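Local coordinates for protein putative mandelate racemase (Salmonella typhimurium, PDB 2O56) that binds magnesium and is probably a hydro-lyase of the enolase superfamily, although its substrate is not established, at residues Ile130-Ser135 against Glu166-Ile171; Ile275-Gly280 against Ile303-Lys308; Gln321-Gly326 against Ile346-Arg351. All blocks are in the same frame, centred on the assembly; numbering follows the deposited sequence. Where two conformers were deposited one is given.

Contact 1. Residues Ile130-Ser135 against Glu166-Ile171; sequences IRTYAS and EGYDAI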
loop_
_atom_site.group_PDB
_atom_site.type_symbol
_atom_site.label_atom_id
_atom_site.label_comp_id
_atom_site.label_asym_id
_atom_site.label_seq_id
_atom_site.Cartn_x
_atom_site.Cartn_y
_atom_site.Cartn_z
ATOM N N ILE A 130 20.419 -36.616 6.155
ATOM C CA ILE A 130 19.409 -35.678 6.642
ATOM C C ILE A 130 19.704 -35.259 8.085
ATOM O O ILE A 130 19.518 -36.034 9.026
ATOM C CB ILE A 130 17.998 -36.278 6.521
ATOM C CG1 ILE A 130 17.592 -36.368 5.050
ATOM C CG2 ILE A 130 16.977 -35.432 7.256
ATOM C CD1 ILE A 130 16.693 -37.516 4.742
ATOM N N ARG A 131 20.170 -34.021 8.251
ATOM C CA ARG A 131 20.470 -33.460 9.584
ATOM C C ARG A 131 19.250 -33.413 10.504
ATOM O O ARG A 131 18.157 -33.052 10.070
ATOM C CB ARG A 131 21.050 -32.053 9.454
ATOM C CG ARG A 131 21.517 -31.476 10.786
ATOM C CD ARG A 131 21.887 -30.013 10.688
ATOM N NE ARG A 131 22.288 -29.493 12.003
ATOM C CZ ARG A 131 22.263 -28.208 12.332
ATOM N NH1 ARG A 131 21.854 -27.311 11.435
ATOM N NH2 ARG A 131 22.641 -27.822 13.552
ATOM N N THR A 132 19.437 -33.757 11.777
ATOM C CA THR A 132 18.299 -33.938 12.676
ATOM C C THR A 132 18.493 -33.126 13.952
ATOM O O THR A 132 19.624 -32.905 14.392
ATOM C CB THR A 132 18.056 -35.440 12.962
ATOM O OG1 THR A 132 17.882 -36.126 11.717
ATOM C CG2 THR A 132 16.830 -35.653 13.772
ATOM N N TYR A 133 17.396 -32.647 14.528
ATOM C CA TYR A 133 17.440 -32.130 15.892
ATOM C C TYR A 133 16.657 -32.983 16.883
ATOM O O TYR A 133 15.731 -33.699 16.502
ATOM C CB TYR A 133 17.038 -30.655 15.969
ATOM C CG TYR A 133 15.585 -30.297 15.676
ATOM C CD1 TYR A 133 14.598 -30.418 16.654
ATOM C CD2 TYR A 133 15.217 -29.783 14.435
ATOM C CE1 TYR A 133 13.257 -30.060 16.391
ATOM C CE2 TYR A 133 13.883 -29.417 14.161
ATOM C CZ TYR A 133 12.916 -29.553 15.154
ATOM O OH TYR A 133 11.602 -29.198 14.912
ATOM N N ALA A 134 17.060 -32.908 18.150
ATOM C CA ALA A 134 16.343 -33.544 19.251
ATOM C C ALA A 134 15.210 -32.624 19.677
ATOM O O ALA A 134 15.456 -31.507 20.132
ATOM C CB ALA A 134 17.295 -33.768 20.433
ATOM N N SER A 135 13.973 -33.081 19.509
ATOM C CA SER A 135 12.799 -32.191 19.628
ATOM C C SER A 135 12.163 -32.321 21.015
ATOM O O SER A 135 12.114 -33.417 21.574
ATOM C CB SER A 135 11.752 -32.547 18.568
ATOM O OG SER A 135 10.744 -31.537 18.473
ATOM N N GLU A 166 24.624 -37.978 22.154
ATOM C CA GLU A 166 24.120 -38.975 21.204
ATOM C C GLU A 166 24.355 -38.607 19.737
ATOM O O GLU A 166 23.988 -39.361 18.846
ATOM C CB GLU A 166 22.628 -39.213 21.419
ATOM C CG GLU A 166 22.262 -39.752 22.791
ATOM C CD GLU A 166 20.789 -40.029 22.897
ATOM O OE1 GLU A 166 20.074 -39.812 21.883
ATOM O OE2 GLU A 166 20.339 -40.462 23.978
ATOM N N GLY A 167 24.940 -37.445 19.484
ATOM C CA GLY A 167 25.255 -37.053 18.121
ATOM C C GLY A 167 24.472 -35.894 17.528
ATOM O O GLY A 167 24.694 -35.526 16.376
ATOM N N TYR A 168 23.550 -35.323 18.301
ATOM C CA TYR A 168 22.707 -34.227 17.818
ATOM C C TYR A 168 23.396 -32.890 18.012
ATOM O O TYR A 168 23.837 -32.567 19.110
ATOM C CB TYR A 168 21.336 -34.248 18.509
ATOM C CG TYR A 168 20.654 -35.563 18.308
ATOM C CD1 TYR A 168 20.095 -35.882 17.074
ATOM C CD2 TYR A 168 20.602 -36.515 19.325
ATOM C CE1 TYR A 168 19.490 -37.095 16.857
ATOM C CE2 TYR A 168 19.994 -37.738 19.118
ATOM C CZ TYR A 168 19.439 -38.015 17.875
ATOM O OH TYR A 168 18.834 -39.213 17.638
ATOM N N ASP A 169 23.504 -32.118 16.933
ATOM C CA ASP A 169 24.055 -30.772 17.019
ATOM C C ASP A 169 22.976 -29.683 16.976
ATOM O O ASP A 169 23.258 -28.526 16.687
ATOM C CB ASP A 169 25.167 -30.535 15.973
ATOM C CG ASP A 169 24.660 -30.580 14.535
ATOM O OD1 ASP A 169 23.456 -30.806 14.312
ATOM O OD2 ASP A 169 25.481 -30.386 13.618
ATOM N N ALA A 170 21.742 -30.074 17.269
ATOM C CA ALA A 170 20.665 -29.113 17.424
ATOM C C ALA A 170 19.552 -29.704 18.256
ATOM O O ALA A 170 19.320 -30.926 18.249
ATOM C CB ALA A 170 20.139 -28.665 16.065
ATOM N N ILE A 171 18.882 -28.819 18.992
ATOM C CA ILE A 171 17.824 -29.191 19.901
ATOM C C ILE A 171 16.685 -28.181 19.742
ATOM O O ILE A 171 16.910 -27.032 19.360
ATOM C CB ILE A 171 18.320 -29.241 21.388
ATOM C CG1 ILE A 171 18.769 -27.866 21.889
ATOM C CG2 ILE A 171 19.492 -30.244 21.554
ATOM C CD1 ILE A 171 17.704 -27.110 22.686
HETATM O O HOH W 1 22.002 -33.366 14.140
#
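R131 and D169 meet in a salt bridge at one end of this contact, with R131 NE giving its hydrogen to D169 OD1 over 2.9 Å at 159°. The oxygen lies in the guanidinium plane, but the two flat groups stand almost upright on each other, 85° apart. R131 NH2 adds a weak bond to the same OD1 at 3.2 Å and another weak one to the backbone O of D169. The arginine reaches this far because its chain is extended, CG turned opposite the backbone N (chi1 -174°). Arginine suits the place because its several N-H groups let it also form a salt bridge from NH2 to D217, a neighbour on strand 217-221.

Deeper in, A134 N bonds to A170 O at 3.0 Å, and the CA of I171 directs a C-H at A134 O, 3.3 Å away. Together with the bond between the backbones of A134 and K172, these links join the strands in parallel as the first and second strands of the enolase-superfamily barrel, connected through helix 153-165 in a beta-alpha-beta crossover. The small side chain of A170 lets the backbones close up: its CB touches Y133 CB at 3.7 Å. A134 is equally small, and its methyl sits against the Y168 ring and I171 CG2. Y168 also brings its CE1 to T132 CG2 at 4.3 Å.

The Y133 ring extends to the neighbourhood of the magnesium site, where its OH is hydrogen-bonded to Q321 OE1 and K172 NZ. Behind Y168, G167 takes the positive phi of a Schellman motif that ends helix 153-165.

Contact 2. Residues Ile275-Gly280 against Ile303-Lys308; sequences IYWRWG and ITEVKK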
loop_
_atom_site.group_PDB
_atom_site.type_symbol
_atom_site.label_atom_id
_atom_site.label_comp_id
_atom_site.label_asym_id
_atom_site.label_seq_id
_atom_site.Cartn_x
_atom_site.Cartn_y
_atom_site.Cartn_z
ATOM N N ILE A 275 -0.778 -24.718 9.297
ATOM C CA ILE A 275 -1.045 -23.968 8.075
ATOM C C ILE A 275 -1.117 -24.976 6.915
ATOM O O ILE A 275 -0.222 -25.806 6.741
ATOM C CB ILE A 275 0.124 -23.002 7.805
ATOM C CG1 ILE A 275 0.352 -22.049 8.982
ATOM C CG2 ILE A 275 -0.126 -22.193 6.577
ATOM C CD1 ILE A 275 1.638 -21.126 8.813
ATOM N N TYR A 276 -2.193 -24.922 6.143
ATOM C CA TYR A 276 -2.529 -26.014 5.226
ATOM C C TYR A 276 -2.605 -25.560 3.784
ATOM O O TYR A 276 -3.218 -24.534 3.482
ATOM C CB TYR A 276 -3.854 -26.678 5.639
ATOM C CG TYR A 276 -4.016 -26.831 7.120
ATOM C CD1 TYR A 276 -3.100 -27.586 7.866
ATOM C CD2 TYR A 276 -5.056 -26.205 7.789
ATOM C CE1 TYR A 276 -3.211 -27.723 9.237
ATOM C CE2 TYR A 276 -5.177 -26.332 9.177
ATOM C CZ TYR A 276 -4.239 -27.100 9.883
ATOM O OH TYR A 276 -4.370 -27.262 11.238
ATOM N N TRP A 277 -1.989 -26.355 2.904
ATOM C CA TRP A 277 -2.044 -26.196 1.439
ATOM C C TRP A 277 -1.267 -24.970 0.955
ATOM O O TRP A 277 -0.827 -24.142 1.753
ATOM C CB TRP A 277 -3.473 -26.226 0.872
ATOM C CG TRP A 277 -4.366 -27.334 1.378
ATOM C CD1 TRP A 277 -3.988 -28.504 1.965
ATOM C CD2 TRP A 277 -5.797 -27.366 1.303
ATOM N NE1 TRP A 277 -5.100 -29.252 2.282
ATOM C CE2 TRP A 277 -6.219 -28.581 1.875
ATOM C CE3 TRP A 277 -6.763 -26.473 0.812
ATOM C CZ2 TRP A 277 -7.569 -28.928 1.990
ATOM C CZ3 TRP A 277 -8.108 -26.831 0.914
ATOM C CH2 TRP A 277 -8.494 -28.052 1.490
ATOM N N ARG A 278 -1.047 -24.887 -0.351
ATOM C CA ARG A 278 -0.455 -23.685 -0.941
ATOM C C ARG A 278 -1.222 -22.422 -0.485
ATOM O O ARG A 278 -0.620 -21.406 -0.170
ATOM C CB ARG A 278 -0.555 -23.772 -2.470
ATOM C CG ARG A 278 0.474 -24.665 -3.171
ATOM C CD ARG A 278 -0.032 -24.988 -4.584
ATOM N NE ARG A 278 -1.128 -25.970 -4.557
ATOM C CZ ARG A 278 -1.819 -26.361 -5.630
ATOM N NH1 ARG A 278 -1.538 -25.856 -6.818
ATOM N NH2 ARG A 278 -2.792 -27.263 -5.521
ATOM N N TRP A 279 -2.556 -22.492 -0.495
ATOM C CA TRP A 279 -3.396 -21.367 -0.102
ATOM C C TRP A 279 -3.104 -20.872 1.338
ATOM O O TRP A 279 -3.097 -19.663 1.608
ATOM C CB TRP A 279 -4.868 -21.733 -0.266
ATOM C CG TRP A 279 -5.280 -21.948 -1.697
ATOM C CD1 TRP A 279 -5.862 -21.021 -2.538
ATOM C CD2 TRP A 279 -5.190 -23.169 -2.452
ATOM N NE1 TRP A 279 -6.140 -21.600 -3.767
ATOM C CE2 TRP A 279 -5.732 -22.908 -3.747
ATOM C CE3 TRP A 279 -4.715 -24.461 -2.164
ATOM C CZ2 TRP A 279 -5.789 -23.887 -4.756
ATOM C CZ3 TRP A 279 -4.761 -25.424 -3.170
ATOM C CH2 TRP A 279 -5.311 -25.133 -4.447
ATOM N N GLY A 280 -2.833 -21.801 2.245
ATOM C CA GLY A 280 -2.609 -21.435 3.643
ATOM C C GLY A 280 -1.264 -20.765 3.830
ATOM O O GLY A 280 -1.103 -19.878 4.679
ATOM N N ILE A 303 1.677 -35.642 0.044
ATOM C CA ILE A 303 2.881 -35.461 -0.766
ATOM C C ILE A 303 2.648 -34.530 -1.960
ATOM O O ILE A 303 3.505 -33.700 -2.309
ATOM C CB ILE A 303 3.403 -36.824 -1.247
ATOM C CG1 ILE A 303 3.916 -37.635 -0.050
ATOM C CG2 ILE A 303 4.465 -36.654 -2.254
ATOM C CD1 ILE A 303 3.924 -39.134 -0.299
ATOM N N THR A 304 1.493 -34.675 -2.602
ATOM C CA THR A 304 1.193 -33.867 -3.784
ATOM C C THR A 304 1.258 -32.370 -3.466
ATOM O O THR A 304 1.899 -31.597 -4.191
ATOM C CB THR A 304 -0.162 -34.236 -4.379
ATOM O OG1 THR A 304 -0.189 -35.648 -4.615
ATOM C CG2 THR A 304 -0.393 -33.510 -5.707
ATOM N N GLU A 305 0.621 -31.983 -2.366
ATOM C CA GLU A 305 0.496 -30.582 -1.998
ATOM C C GLU A 305 1.737 -30.070 -1.269
ATOM O O GLU A 305 2.177 -28.935 -1.508
ATOM C CB GLU A 305 -0.763 -30.348 -1.146
ATOM C CG GLU A 305 -1.044 -28.877 -0.905
ATOM C CD GLU A 305 -1.630 -28.152 -2.106
ATOM O OE1 GLU A 305 -1.859 -28.775 -3.173
ATOM O OE2 GLU A 305 -1.846 -26.931 -1.990
ATOM N N VAL A 306 2.313 -30.873 -0.386
ATOM C CA VAL A 306 3.501 -30.379 0.330
ATOM C C VAL A 306 4.707 -30.126 -0.598
ATOM O O VAL A 306 5.434 -29.146 -0.423
ATOM C CB VAL A 306 3.818 -31.202 1.618
ATOM C CG1 VAL A 306 5.164 -30.808 2.218
ATOM C CG2 VAL A 306 2.704 -30.968 2.668
ATOM N N LYS A 307 4.910 -30.975 -1.607
ATOM C CA LYS A 307 5.903 -30.675 -2.636
ATOM C C LYS A 307 5.650 -29.296 -3.255
ATOM O O LYS A 307 6.570 -28.528 -3.446
ATOM C CB LYS A 307 5.928 -31.761 -3.723
ATOM C CG LYS A 307 7.011 -31.589 -4.782
ATOM C CD LYS A 307 8.418 -31.691 -4.179
ATOM C CE LYS A 307 9.509 -31.641 -5.266
ATOM N NZ LYS A 307 9.310 -30.531 -6.269
ATOM N N LYS A 308 4.396 -29.001 -3.573
ATOM C CA LYS A 308 4.031 -27.702 -4.155
ATOM C C LYS A 308 4.276 -26.530 -3.195
ATOM O O LYS A 308 4.796 -25.482 -3.598
ATOM C CB LYS A 308 2.582 -27.746 -4.630
ATOM C CG LYS A 308 2.347 -28.831 -5.683
ATOM C CD LYS A 308 0.848 -28.889 -6.045
ATOM C CE LYS A 308 0.615 -29.851 -7.199
ATOM N NZ LYS A 308 -0.875 -29.942 -7.493
HETATM O O HOH W 2 -2.225 -27.832 -8.819
#
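E305 OE2 is gripped by two nitrogens of R278: the backbone N at 2.7 Å, nearly straight and on the anti lone pair, and the side-chain NE at 2.8 Å, which comes in from above the carboxylate plane, 36° out of it. R278 NH2 completes a side-on salt bridge by reaching E305 OE1 at 2.9 Å, on its syn lone pair. The guanidinium and carboxylate planes are inclined by 59°, yet NE keeps OE2 within its own plane. Both chains bend to make this possible: the arginine folds back at chi3, while the glutamate, rising from helix 302-314, turns at chi2 (76°).

K308 lies one helical turn beyond E305 and runs, extended, over a face of the guanidinium, its CD 3.7 Å from R278 CZ. This brings two like charges close together, R278 NH2 and K308 NZ being 3.8 Å apart. A water accepts from both K308 NZ and R278 NH1. Each cation also has another partner: E75 forms a salt bridge with K308 NZ, and R278 NH1 donates to the backbone O of D311 of the third subunit.

Two tryptophans also touch the glutamate: W277 through CB, 3.4 Å from E305 OE2, and W279 through its ring carbon CZ3, 3.5 Å from E305 OE2, the ring and carboxylate planes nearly parallel and OE2 meeting the ring obliquely. W277 in turn meets W78 of helix 74-83 edge-to-face.

The contact therefore ties two outer helices of the barrel, 277-286 and 302-314, through a buried carboxylate. Its negative charge at an N-H in the first turn of helix 277-286 would complement the helix dipole there, and it probably offsets the crowding of R278 and K308 beside a subunit interface.

Contact 3. Residues Gln321-Gly326 against Ile346-Arg351; sequences QIHVCG and IHELHR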
loop_
_atom_site.group_PDB
_atom_site.type_symbol
_atom_site.label_atom_id
_atom_site.label_comp_id
_atom_site.label_asym_id
_atom_site.label_seq_id
_atom_site.Cartn_x
_atom_site.Cartn_y
_atom_site.Cartn_z
ATOM N N GLN A 321 11.610 -27.326 7.239
ATOM C CA GLN A 321 11.721 -28.408 8.194
ATOM C C GLN A 321 10.352 -29.060 8.282
ATOM O O GLN A 321 9.462 -28.495 8.893
ATOM C CB GLN A 321 12.085 -27.838 9.576
ATOM C CG GLN A 321 12.068 -28.922 10.675
ATOM C CD GLN A 321 11.177 -28.579 11.844
ATOM O OE1 GLN A 321 11.481 -27.676 12.635
ATOM N NE2 GLN A 321 10.096 -29.317 11.989
ATOM N N ILE A 322 10.180 -30.232 7.677
ATOM C CA ILE A 322 8.921 -30.963 7.777
ATOM C C ILE A 322 8.559 -31.157 9.245
ATOM O O ILE A 322 9.404 -31.536 10.059
ATOM C CB ILE A 322 8.965 -32.324 7.012
ATOM C CG1 ILE A 322 9.289 -32.096 5.530
ATOM C CG2 ILE A 322 7.606 -33.058 7.068
ATOM C CD1 ILE A 322 8.270 -31.238 4.791
ATOM N N HIS A 323 7.319 -30.841 9.597
ATOM C CA HIS A 323 6.821 -31.168 10.924
ATOM C C HIS A 323 6.549 -32.666 11.003
ATOM O O HIS A 323 5.805 -33.207 10.193
ATOM C CB HIS A 323 5.548 -30.396 11.269
ATOM C CG HIS A 323 4.933 -30.824 12.563
ATOM N ND1 HIS A 323 3.937 -31.776 12.634
ATOM C CD2 HIS A 323 5.221 -30.485 13.841
ATOM C CE1 HIS A 323 3.624 -31.987 13.900
ATOM N NE2 HIS A 323 4.383 -31.210 14.653
ATOM N N VAL A 324 7.159 -33.336 11.975
ATOM C CA VAL A 324 6.938 -34.765 12.155
ATOM C C VAL A 324 6.549 -35.060 13.599
ATOM O O VAL A 324 7.370 -34.923 14.507
ATOM C CB VAL A 324 8.190 -35.612 11.778
ATOM C CG1 VAL A 324 7.895 -37.108 11.928
ATOM C CG2 VAL A 324 8.626 -35.341 10.351
ATOM N N CYS A 325 5.305 -35.480 13.797
ATOM C CA CYS A 325 4.870 -36.040 15.088
ATOM C C CYS A 325 3.802 -37.115 14.882
ATOM O O CYS A 325 2.621 -36.916 15.179
ATOM C CB CYS A 325 4.344 -34.933 16.008
ATOM S SG CYS A 325 4.213 -35.419 17.770
ATOM N N GLY A 326 4.205 -38.252 14.332
ATOM C CA GLY A 326 3.280 -39.377 14.242
ATOM C C GLY A 326 4.038 -40.679 14.338
ATOM O O GLY A 326 4.963 -40.800 15.123
ATOM N N ILE A 346 16.454 -28.745 8.246
ATOM C CA ILE A 346 16.682 -29.702 9.331
ATOM C C ILE A 346 15.458 -30.612 9.514
ATOM O O ILE A 346 14.356 -30.262 9.086
ATOM C CB ILE A 346 17.173 -28.997 10.638
ATOM C CG1 ILE A 346 17.947 -29.958 11.554
ATOM C CG2 ILE A 346 16.055 -28.238 11.345
ATOM C CD1 ILE A 346 18.703 -29.241 12.696
ATOM N N HIS A 347 15.668 -31.805 10.069
ATOM C CA HIS A 347 14.589 -32.751 10.357
ATOM C C HIS A 347 14.286 -32.773 11.866
ATOM O O HIS A 347 15.186 -32.574 12.695
ATOM C CB HIS A 347 14.989 -34.149 9.842
ATOM C CG HIS A 347 13.971 -35.227 10.074
ATOM N ND1 HIS A 347 13.095 -35.652 9.093
ATOM C CD2 HIS A 347 13.717 -35.998 11.161
ATOM C CE1 HIS A 347 12.327 -36.612 9.579
ATOM N NE2 HIS A 347 12.678 -36.835 10.833
ATOM N N GLU A 348 13.022 -33.009 12.214
ATOM C CA GLU A 348 12.579 -33.042 13.612
ATOM C C GLU A 348 12.510 -34.462 14.164
ATOM O O GLU A 348 11.764 -35.292 13.652
ATOM C CB GLU A 348 11.192 -32.396 13.755
ATOM C CG GLU A 348 10.604 -32.477 15.169
ATOM C CD GLU A 348 9.317 -31.668 15.345
ATOM O OE1 GLU A 348 8.590 -31.481 14.348
ATOM O OE2 GLU A 348 9.025 -31.237 16.488
ATOM N N LEU A 349 13.238 -34.724 15.245
ATOM C CA LEU A 349 13.167 -36.037 15.890
ATOM C C LEU A 349 12.630 -35.986 17.314
ATOM O O LEU A 349 13.261 -35.407 18.203
ATOM C CB LEU A 349 14.530 -36.735 15.878
ATOM C CG LEU A 349 14.594 -38.068 16.632
ATOM C CD1 LEU A 349 14.112 -39.200 15.760
ATOM C CD2 LEU A 349 15.987 -38.324 17.107
ATOM N N HIS A 350 11.481 -36.615 17.538
ATOM C CA HIS A 350 10.988 -36.799 18.892
ATOM C C HIS A 350 11.565 -38.070 19.481
ATOM O O HIS A 350 11.833 -39.031 18.761
ATOM C CB HIS A 350 9.487 -36.932 18.910
ATOM C CG HIS A 350 8.761 -35.726 18.417
ATOM N ND1 HIS A 350 8.283 -34.747 19.263
ATOM C CD2 HIS A 350 8.418 -35.347 17.164
ATOM C CE1 HIS A 350 7.676 -33.814 18.548
ATOM N NE2 HIS A 350 7.739 -34.157 17.273
ATOM N N ARG A 351 11.723 -38.063 20.802
ATOM C CA ARG A 351 12.249 -39.210 21.538
ATOM C C ARG A 351 11.385 -40.466 21.365
ATOM O O ARG A 351 11.910 -41.563 21.157
ATOM C CB ARG A 351 12.385 -38.858 23.013
ATOM C CG ARG A 351 13.361 -39.733 23.768
ATOM C CD ARG A 351 12.740 -40.228 25.063
ATOM N NE ARG A 351 12.417 -39.139 25.976
ATOM C CZ ARG A 351 11.183 -38.802 26.329
ATOM N NH1 ARG A 351 10.991 -37.789 27.163
ATOM N NH2 ARG A 351 10.140 -39.474 25.849
HETATM O O HOH W 3 8.115 -28.812 13.935
HETATM O O HOH W 4 11.393 -33.146 9.819
#
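I346 begins the contact with its carbonyl oxygen, which is buried and lacks a hydrogen-bond partner; the CA of Q321 turns a C-H toward it from 3.3 Å. I346 CG2 meets Q321 CG at 4.1 Å.

H347 points its CB away, but the ring swings back so that CE1 touches V324 CG2 at 4.0 Å, while ND1 bonds to E338 of helix 328-340.

E348 follows, the acidic side chain at the middle. Its backbone N donates to a water, which in turn donates to I322 O at 2.6 Å, bridging the two backbones. Its fully extended chain (chi1 176°, chi2 172°) carries the carboxylate to V324, whose N makes a weak bond to OE1 at 3.3 Å. A second water donates to E348 OE1 at 2.7 Å and accepts from Q321 NE2, an amide that also bonds to I322 O. The other oxygen, OE2, is held by S135 and K172; Q321 OE1 is hydrogen-bonded to Y245 OH.

H350 receives C325 SG over one ring face, 4.0 Å from the centroid, a sulfur-aromatic contact.

The loop that follows the seventh barrel strand here packs against the eighth strand. H323, close to the magnesium and hydrogen-bonded to D296, is consistent with the His-Asp dyad of the mandelate racemase subgroup, and E348 probably corresponds to that subgroup's eighth-strand glutamate.

The three contacts follow one another in series along the chain and sample different parts of one barrel. Contacts 1 and 3 are neighbours, their centres 10 Å apart: strand 130-135 lies parallel to strand 347-350, so the first strand is flanked by the second through contact 1 and by the eighth beside contact 3. They also touch through side chains, and Y133 of contact 1 and H323 of contact 3 both lie near the magnesium. Contact 2 is on the outer helical layer, about 26 Å from contact 1 and 17 Å from contact 3, between centres; V306 merely brushes I322. Barrel closure and active-site lining thus belong to contacts 1 and 3, helix packing near subunit interfaces to contact 2.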